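Local coordinates for exported protein (Bacteroides fragilis, PDB 4JX0), which is of unknown function but binds magnesium and joins a BT_3987-like N-terminal domain to a probable F5/F8 type C-like (discoidin-like) C-terminal domain, at residues S140-A145 and V168-S173; L176-S181 and I286-P291. One frame throughout, in Å; residues are numbered along the deposited sequence.

Overall arrangement
The two contacts lie in different domains of an elongated two-domain chain, their centres about 28 Å apart. Contact 1 (140-145 with 168-173) pairs strands 142-150 and 165-174 inside the mixed sheet of the N-terminal domain. Contact 2 (176-181 with 286-291) belongs to the C-terminal sandwich, where short strand 179-180 runs along strand 283-294. They share no sheet, but strand 165-174 is followed directly by strand 179-180, and contact 1 closes before contact 2 opens. The chain thus leaves one domain on an interior strand and within a few residues is paired to the next, a short connection between the domains. Both contacts lie away from the magnesium site of S208, D211, N213, N314 and E315.

Contact 1 of 2, residues S140-A145 and V168-S173; sequences SGYVMA and VKLNLS
S140 carries its carbonyl oxygen past the aliphatic end of K169, and G141, with phi 99°, passes alongside the carbonyl of L170 as it leads the loop into the strand. At Y142 regular antiparallel pairing begins: its N donates to the O of L170 (3.0 Å), and its O accepts from the N of L170 (2.8 Å). The Y142 ring turns its edge to L172, CE1 lying 4.4 Å from CD1, while its hydroxyl bonds the backbone N of N138. V143 faces K169 in a non-hydrogen-bonded pair; its CG2, anti to the backbone N, rests 3.7 Å from the O of V168. M144, a selenomethionine, forms the next hydrogen-bonded pair: its N reaches the O of V168 at 2.9 Å, and its O receives the N of V168. CG of M144 lies alongside CB of V168, 3.9 Å away. On the sheet face that carries Y142, L170 packs against F105, L50 and A52. Helices 90-93 and 96-99 cover V143 on the other face, and strand 47-54 flanks 165-174 along its far edge.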
loop_
_atom_site.group_PDB
_atom_site.type_symbol
_atom_site.label_atom_id
_atom_site.label_comp_id
_atom_site.label_asym_id
_atom_site.label_seq_id
_atom_site.Cartn_x
_atom_site.Cartn_y
_atom_site.Cartn_z
ATOM N N SER A 140 -8.275 12.606 5.324
ATOM C CA SER A 140 -9.539 11.919 5.004
ATOM C C SER A 140 -9.448 11.169 3.658
ATOM O O SER A 140 -10.234 10.250 3.406
ATOM C CB SER A 140 -10.703 12.911 4.947
ATOM O OG SER A 140 -10.502 14.024 5.803
ATOM N N GLY A 141 -8.512 11.595 2.814
ATOM C CA GLY A 141 -8.262 11.016 1.513
ATOM C C GLY A 141 -8.943 11.856 0.465
ATOM O O GLY A 141 -9.408 12.964 0.742
ATOM N N TYR A 142 -8.975 11.333 -0.749
ATOM C CA TYR A 142 -9.636 11.951 -1.887
ATOM C C TYR A 142 -10.424 10.882 -2.589
ATOM O O TYR A 142 -10.098 9.702 -2.469
ATOM C CB TYR A 142 -8.625 12.613 -2.837
ATOM C CG TYR A 142 -7.799 13.698 -2.186
ATOM C CD1 TYR A 142 -6.670 13.388 -1.445
ATOM C CD2 TYR A 142 -8.134 15.039 -2.331
ATOM C CE1 TYR A 142 -5.913 14.377 -0.831
ATOM C CE2 TYR A 142 -7.377 16.042 -1.733
ATOM C CZ TYR A 142 -6.264 15.706 -0.982
ATOM O OH TYR A 142 -5.489 16.659 -0.367
ATOM N N VAL A 143 -11.450 11.283 -3.324
ATOM C CA VAL A 143 -12.302 10.342 -4.038
ATOM C C VAL A 143 -12.596 10.878 -5.419
ATOM O O VAL A 143 -12.636 12.093 -5.619
ATOM C CB VAL A 143 -13.598 10.059 -3.235
ATOM C CG1 VAL A 143 -14.525 11.270 -3.196
ATOM C CG2 VAL A 143 -14.324 8.841 -3.781
HETATM N N MSE A 144 -12.785 9.985 -6.379
HETATM C CA MSE A 144 -13.141 10.422 -7.718
HETATM C C MSE A 144 -13.856 9.341 -8.493
HETATM O O MSE A 144 -13.650 8.146 -8.253
HETATM C CB MSE A 144 -11.923 10.888 -8.505
HETATM C CG MSE A 144 -10.862 9.829 -8.705
HETATM SE SE MSE A 144 -9.514 10.467 -9.936
HETATM C CE MSE A 144 -10.438 10.236 -11.519
ATOM N N ALA A 145 -14.689 9.788 -9.442
ATOM C CA ALA A 145 -15.452 8.928 -10.332
ATOM C C ALA A 145 -15.092 9.269 -11.761
ATOM O O ALA A 145 -14.871 10.441 -12.082
ATOM C CB ALA A 145 -16.939 9.114 -10.092
ATOM N N VAL A 168 -12.466 5.586 -7.732
ATOM C CA VAL A 168 -11.108 5.508 -7.197
ATOM C C VAL A 168 -11.056 6.316 -5.920
ATOM O O VAL A 168 -11.565 7.437 -5.891
ATOM C CB VAL A 168 -10.058 6.003 -8.227
ATOM C CG1 VAL A 168 -8.643 5.868 -7.682
ATOM C CG2 VAL A 168 -10.186 5.255 -9.552
ATOM N N LYS A 169 -10.503 5.720 -4.846
ATOM C CA LYS A 169 -10.296 6.398 -3.565
ATOM C C LYS A 169 -8.820 6.417 -3.282
ATOM O O LYS A 169 -8.165 5.366 -3.303
ATOM C CB LYS A 169 -11.040 5.756 -2.378
ATOM C CG LYS A 169 -10.708 6.460 -1.046
ATOM C CD LYS A 169 -11.568 6.013 0.105
ATOM C CE LYS A 169 -11.258 6.772 1.371
ATOM N NZ LYS A 169 -12.078 6.280 2.509
ATOM N N LEU A 170 -8.298 7.606 -2.989
ATOM C CA LEU A 170 -6.909 7.759 -2.623
ATOM C C LEU A 170 -6.860 7.849 -1.121
ATOM O O LEU A 170 -7.242 8.873 -0.563
ATOM C CB LEU A 170 -6.314 8.996 -3.293
ATOM C CG LEU A 170 -4.835 9.234 -3.067
ATOM C CD1 LEU A 170 -4.000 8.075 -3.576
ATOM C CD2 LEU A 170 -4.398 10.513 -3.730
ATOM N N ASN A 171 -6.447 6.751 -0.463
ATOM C CA ASN A 171 -6.332 6.681 0.994
ATOM C C ASN A 171 -4.977 7.267 1.393
ATOM O O ASN A 171 -3.945 6.873 0.839
ATOM C CB ASN A 171 -6.487 5.232 1.485
ATOM C CG ASN A 171 -6.561 5.105 2.993
ATOM O OD1 ASN A 171 -7.506 5.596 3.627
ATOM N ND2 ASN A 171 -5.548 4.498 3.620
ATOM N N LEU A 172 -4.981 8.212 2.343
ATOM C CA LEU A 172 -3.770 8.892 2.773
ATOM C C LEU A 172 -3.504 8.590 4.234
ATOM O O LEU A 172 -4.440 8.578 5.033
ATOM C CB LEU A 172 -3.952 10.393 2.541
ATOM C CG LEU A 172 -2.669 11.188 2.409
ATOM C CD1 LEU A 172 -2.747 12.161 1.265
ATOM C CD2 LEU A 172 -2.372 11.922 3.672
ATOM N N SER A 173 -2.232 8.323 4.571
ATOM C CA SER A 173 -1.797 7.983 5.932
ATOM C C SER A 173 -0.396 8.548 6.199
ATOM O O SER A 173 0.415 8.605 5.283
ATOM C CB SER A 173 -1.813 6.466 6.137
ATOM O OG SER A 173 -1.299 5.758 5.020
#

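Contact 2 of 2, residues L176-S181 and I286-P291; sequences LDNIDS and ISFKKP
An antiparallel strand pair of the C-terminal domain, ending at a corner of strand 283-294, brings D180 onto S287 and I179 onto F288. The N of D180 donates to the O of S287 (2.8 Å). Next to it, I179 and F288 form a non-hydrogen-bonded pair; both side chains go to the inner face, CD1 of I179 lying 3.6 Å from CE1 of the F288 ring. CG2 of I179 also meets CG2 of I286, and both isoleucines pack on F275 and V260 in the interior of the beta-sandwich, the fold expected of an F5/F8 type C domain. Where the chain turns at K289 and K290, N178 takes over the pairing. Its O accepts the N of K289 (3.1 Å), which the turn places well above the carbonyl plane. With CG anti to the backbone N (chi1 -164°), its amide reaches K290 from both ends: OD1 takes the N of K290 at 2.8 Å, and ND2 gives to the O of K290 at 3.2 Å, within the amide plane. These two bonds fix the amide's rotation, and ND2 also bonds ND1 of H272. K289, exposed, stretches past the backbone of D177 and N178, its NZ forming a salt bridge 2.8 Å from OD1 of D177, above the carboxylate plane.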
loop_
_atom_site.group_PDB
_atom_site.type_symbol
_atom_site.label_atom_id
_atom_site.label_comp_id
_atom_site.label_asym_id
_atom_site.label_seq_id
_atom_site.Cartn_x
_atom_site.Cartn_y
_atom_site.Cartn_z
ATOM N N LEU A 176 6.686 8.878 8.373
ATOM C CA LEU A 176 7.909 9.663 8.269
ATOM C C LEU A 176 8.964 8.849 7.528
ATOM O O LEU A 176 8.859 7.626 7.454
ATOM C CB LEU A 176 8.411 10.066 9.661
ATOM C CG LEU A 176 7.368 10.615 10.653
ATOM C CD1 LEU A 176 7.985 10.832 11.999
ATOM C CD2 LEU A 176 6.740 11.898 10.130
ATOM N N ASP A 177 9.954 9.510 6.951
ATOM C CA ASP A 177 11.066 8.836 6.279
ATOM C C ASP A 177 12.202 8.980 7.251
ATOM O O ASP A 177 13.122 9.778 7.026
ATOM C CB ASP A 177 11.350 9.463 4.896
ATOM C CG ASP A 177 12.576 8.969 4.162
ATOM O OD1 ASP A 177 13.007 7.821 4.429
ATOM O OD2 ASP A 177 13.124 9.743 3.326
ATOM N N ASN A 178 12.075 8.288 8.405
ATOM C CA ASN A 178 13.040 8.388 9.495
ATOM C C ASN A 178 13.662 7.047 9.862
ATOM O O ASN A 178 14.176 6.933 10.965
ATOM C CB ASN A 178 12.360 8.992 10.727
ATOM C CG ASN A 178 13.324 9.486 11.763
ATOM O OD1 ASN A 178 14.289 10.181 11.447
ATOM N ND2 ASN A 178 13.124 9.100 13.012
ATOM N N ILE A 179 13.678 6.054 8.952
ATOM C CA ILE A 179 14.303 4.760 9.221
ATOM C C ILE A 179 15.369 4.514 8.156
ATOM O O ILE A 179 15.054 4.494 6.965
ATOM C CB ILE A 179 13.256 3.618 9.287
ATOM C CG1 ILE A 179 12.295 3.791 10.499
ATOM C CG2 ILE A 179 13.928 2.248 9.318
ATOM C CD1 ILE A 179 12.891 3.620 11.886
ATOM N N ASP A 180 16.631 4.341 8.593
ATOM C CA ASP A 180 17.761 4.051 7.716
ATOM C C ASP A 180 17.945 2.527 7.636
ATOM O O ASP A 180 18.093 1.865 8.670
ATOM C CB ASP A 180 19.029 4.745 8.215
ATOM C CG ASP A 180 20.231 4.513 7.326
ATOM O OD1 ASP A 180 20.236 5.026 6.184
ATOM O OD2 ASP A 180 21.153 3.801 7.756
ATOM N N SER A 181 17.933 1.984 6.406
ATOM C CA SER A 181 18.034 0.554 6.134
ATOM C C SER A 181 19.435 0.134 5.611
ATOM O O SER A 181 19.569 -0.938 5.012
ATOM C CB SER A 181 16.975 0.173 5.110
ATOM O OG SER A 181 15.710 0.728 5.437
ATOM N N ILE A 286 18.627 -1.445 12.918
ATOM C CA ILE A 286 17.547 -0.531 12.527
ATOM C C ILE A 286 17.908 0.820 13.112
ATOM O O ILE A 286 18.014 0.906 14.333
ATOM C CB ILE A 286 16.180 -1.061 13.032
ATOM C CG1 ILE A 286 15.980 -2.532 12.587
ATOM C CG2 ILE A 286 15.040 -0.155 12.545
ATOM C CD1 ILE A 286 14.798 -3.184 13.086
ATOM N N SER A 287 18.156 1.852 12.277
ATOM C CA SER A 287 18.583 3.171 12.763
ATOM C C SER A 287 17.611 4.270 12.436
ATOM O O SER A 287 17.105 4.333 11.322
ATOM C CB SER A 287 19.930 3.552 12.158
ATOM O OG SER A 287 20.976 2.691 12.566
ATOM N N PHE A 288 17.414 5.193 13.389
ATOM C CA PHE A 288 16.609 6.382 13.178
ATOM C C PHE A 288 17.490 7.438 12.511
ATOM O O PHE A 288 18.578 7.724 13.026
ATOM C CB PHE A 288 16.043 6.921 14.504
ATOM C CG PHE A 288 14.957 6.074 15.125
ATOM C CD1 PHE A 288 13.710 5.971 14.530
ATOM C CD2 PHE A 288 15.142 5.475 16.358
ATOM C CE1 PHE A 288 12.692 5.220 15.118
ATOM C CE2 PHE A 288 14.123 4.724 16.948
ATOM C CZ PHE A 288 12.904 4.603 16.325
ATOM N N LYS A 289 17.044 8.013 11.375
ATOM C CA LYS A 289 17.795 9.067 10.671
ATOM C C LYS A 289 18.003 10.263 11.596
ATOM O O LYS A 289 19.098 10.824 11.657
ATOM C CB LYS A 289 17.079 9.492 9.387
ATOM C CG LYS A 289 17.189 8.450 8.287
ATOM C CD LYS A 289 16.296 8.753 7.106
ATOM C CE LYS A 289 16.718 7.952 5.901
ATOM N NZ LYS A 289 15.726 8.004 4.813
ATOM N N LYS A 290 16.951 10.607 12.347
ATOM C CA LYS A 290 16.946 11.636 13.375
ATOM C C LYS A 290 16.582 10.948 14.686
ATOM O O LYS A 290 15.480 10.408 14.749
ATOM C CB LYS A 290 15.920 12.728 13.010
ATOM C CG LYS A 290 15.851 13.866 14.015
ATOM C CD LYS A 290 15.036 15.042 13.507
ATOM C CE LYS A 290 15.112 16.209 14.463
ATOM N NZ LYS A 290 14.424 17.417 13.929
ATOM N N PRO A 291 17.441 10.932 15.742
ATOM C CA PRO A 291 17.038 10.279 17.015
ATOM C C PRO A 291 15.687 10.791 17.532
ATOM O O PRO A 291 15.363 11.972 17.347
ATOM C CB PRO A 291 18.175 10.626 17.973
ATOM C CG PRO A 291 19.341 10.904 17.101
ATOM C CD PRO A 291 18.797 11.505 15.841
#